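Local coordinates for protein phosphonopyruvate hydrolase (Variovorax sp., PDB 2HRW) that hydrolyses 3-phosphonopyruvate to pyruvate and phosphate with the aid of a divalent metal ion, cleaving a carbon-phosphorus bond, at residues A104-M109 / D149-A154. Sequence-based numbering, arbitrary orientation.
Sequences ASAIVM and DFVVIA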
loop_
_atom_site.group_PDB
_atom_site.type_symbol
_atom_site.label_atom_id
_atom_site.label_comp_id
_atom_site.label_asym_id
_atom_site.label_seq_id
_atom_site.Cartn_x
_atom_site.Cartn_y
_atom_site.Cartn_z
ATOM N N ALA A 104 5.323 -15.164 -7.587
ATOM C CA ALA A 104 5.378 -16.439 -6.906
ATOM C C ALA A 104 5.326 -17.559 -7.924
ATOM O O ALA A 104 4.690 -17.428 -8.973
ATOM C CB ALA A 104 4.216 -16.559 -5.943
ATOM N N SER A 105 6.005 -18.658 -7.627
ATOM C CA SER A 105 6.017 -19.810 -8.535
ATOM C C SER A 105 5.013 -20.894 -8.120
ATOM O O SER A 105 4.769 -21.842 -8.864
ATOM C CB SER A 105 7.425 -20.383 -8.623
ATOM O OG SER A 105 8.290 -19.371 -9.095
ATOM N N ALA A 106 4.421 -20.712 -6.938
ATOM C CA ALA A 106 3.436 -21.636 -6.398
ATOM C C ALA A 106 2.657 -20.908 -5.316
ATOM O O ALA A 106 3.090 -19.864 -4.826
ATOM C CB ALA A 106 4.146 -22.853 -5.785
ATOM N N ILE A 107 1.501 -21.448 -4.954
ATOM C CA ILE A 107 0.703 -20.892 -3.862
ATOM C C ILE A 107 0.224 -22.094 -3.067
ATOM O O ILE A 107 0.047 -23.161 -3.636
ATOM C CB ILE A 107 -0.544 -20.124 -4.351
ATOM C CG1 ILE A 107 -1.268 -20.956 -5.409
ATOM C CG2 ILE A 107 -0.149 -18.728 -4.824
ATOM C CD1 ILE A 107 -2.700 -20.700 -5.463
ATOM N N VAL A 108 0.036 -21.923 -1.756
ATOM C CA VAL A 108 -0.460 -22.970 -0.865
ATOM C C VAL A 108 -1.794 -22.512 -0.262
ATOM O O VAL A 108 -1.896 -21.418 0.313
ATOM C CB VAL A 108 0.519 -23.248 0.274
ATOM C CG1 VAL A 108 -0.108 -24.194 1.270
ATOM C CG2 VAL A 108 1.808 -23.851 -0.302
ATOM N N MET A 109 -2.824 -23.343 -0.387
ATOM C CA MET A 109 -4.140 -22.980 0.124
ATOM C C MET A 109 -4.655 -24.148 0.922
ATOM O O MET A 109 -4.428 -25.278 0.540
ATOM C CB MET A 109 -5.049 -22.672 -1.054
ATOM C CG MET A 109 -6.415 -22.215 -0.693
ATOM S SD MET A 109 -7.243 -21.733 -2.213
ATOM C CE MET A 109 -7.559 -23.367 -3.041
ATOM N N ASP A 149 3.072 -23.737 -15.557
ATOM C CA ASP A 149 4.130 -24.168 -14.662
ATOM C C ASP A 149 3.867 -23.722 -13.230
ATOM O O ASP A 149 4.318 -24.358 -12.292
ATOM C CB ASP A 149 5.482 -23.636 -15.114
ATOM C CG ASP A 149 5.959 -24.266 -16.412
ATOM O OD1 ASP A 149 5.635 -25.453 -16.672
ATOM O OD2 ASP A 149 6.681 -23.571 -17.170
ATOM N N PHE A 150 3.160 -22.613 -13.064
ATOM C CA PHE A 150 2.823 -22.131 -11.733
ATOM C C PHE A 150 2.279 -23.339 -10.993
ATOM O O PHE A 150 1.424 -24.025 -11.514
ATOM C CB PHE A 150 1.725 -21.087 -11.821
ATOM C CG PHE A 150 1.490 -20.343 -10.546
ATOM C CD1 PHE A 150 2.312 -19.272 -10.191
ATOM C CD2 PHE A 150 0.424 -20.681 -9.716
ATOM C CE1 PHE A 150 2.063 -18.560 -9.044
ATOM C CE2 PHE A 150 0.179 -19.964 -8.563
ATOM C CZ PHE A 150 0.998 -18.900 -8.225
ATOM N N VAL A 151 2.759 -23.599 -9.785
ATOM C CA VAL A 151 2.302 -24.769 -9.045
ATOM C C VAL A 151 1.208 -24.466 -8.043
ATOM O O VAL A 151 1.246 -23.453 -7.353
ATOM C CB VAL A 151 3.520 -25.460 -8.348
ATOM C CG1 VAL A 151 3.076 -26.638 -7.473
ATOM C CG2 VAL A 151 4.487 -25.942 -9.433
ATOM N N VAL A 152 0.214 -25.338 -7.971
ATOM C CA VAL A 152 -0.862 -25.123 -7.022
ATOM C C VAL A 152 -0.828 -26.245 -6.000
ATOM O O VAL A 152 -0.993 -27.407 -6.325
ATOM C CB VAL A 152 -2.262 -25.098 -7.684
ATOM C CG1 VAL A 152 -3.304 -24.875 -6.614
ATOM C CG2 VAL A 152 -2.362 -23.981 -8.695
ATOM N N ILE A 153 -0.640 -25.879 -4.745
ATOM C CA ILE A 153 -0.544 -26.869 -3.707
ATOM C C ILE A 153 -1.737 -26.855 -2.766
ATOM O O ILE A 153 -2.040 -25.831 -2.153
ATOM C CB ILE A 153 0.760 -26.643 -2.934
ATOM C CG1 ILE A 153 1.941 -26.717 -3.916
ATOM C CG2 ILE A 153 0.916 -27.695 -1.847
ATOM C CD1 ILE A 153 3.242 -26.208 -3.390
ATOM N N ALA A 154 -2.427 -27.992 -2.678
ATOM C CA ALA A 154 -3.570 -28.131 -1.785
ATOM C C ALA A 154 -3.070 -28.588 -0.421
ATOM O O ALA A 154 -2.222 -29.473 -0.306
ATOM C CB ALA A 154 -4.550 -29.137 -2.346
#
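Phe-150 reaches across to the start of the neighbouring strand and meets Ile-107 with the edge of its ring, the two side chains crossing at about a right angle. CG of Phe-150 stands anti to the backbone N (chi1 -169°), which carries the ring across to residues 104-107. There CZ meets CG2 of Ile-107 at 3.6 Å near the ring plane, CE2 packs on CG1 of the same isoleucine, and one face is turned to the peptide joining Ser-105 to Ala-106, with Ala-106 N 3.8 Å above the ring plane and offset toward the rim. A flat phenyl group suits this place because one face can lie along a peptide while its edge meets an aliphatic side chain. Ile-107, branched at CB, offers the ring two carbons at once: with chi1 at 47°, CG1 lies between the backbone N and the carbonyl carbon and CG2 beside the N, which brings both to the ring.

Beside the ring and beyond it the two strands run parallel. Val-151 N donates to Ser-105 O at 2.8 Å, almost straight at the hydrogen, and Ile-107 N donates back to Val-151 O in a more bent bond (146° at the hydrogen). The ladder continues from Ile-153 N to Ile-107 O (3.0 Å) and from Met-109 N to Ile-153 O (3.2 Å). These are the fourth and fifth strands of the closed eight-stranded parallel barrel of the PEP mutase family, a TIM-barrel fold.

On the face carrying Ala-106, Val-108, Val-151 and Ile-153, the barrel interior, small and branched residues fit closely: CB of Ala-106 lies 3.7 Å from CB of Val-151, and CG2 of Val-108 rests 4.0 Å from CB of Ile-153. Leu-7 of helix 3-13 packs on Ala-106, while Val-108 approaches the substrate-binding residues Trp-40 and Arg-155. The other face turns to the surrounding helices, where Val-96 and Tyr-99 of helix 89-102 cover Ile-107, and the long, unbranched Met-109 extends to Phe-134 and Ile-138 of helix 131-144.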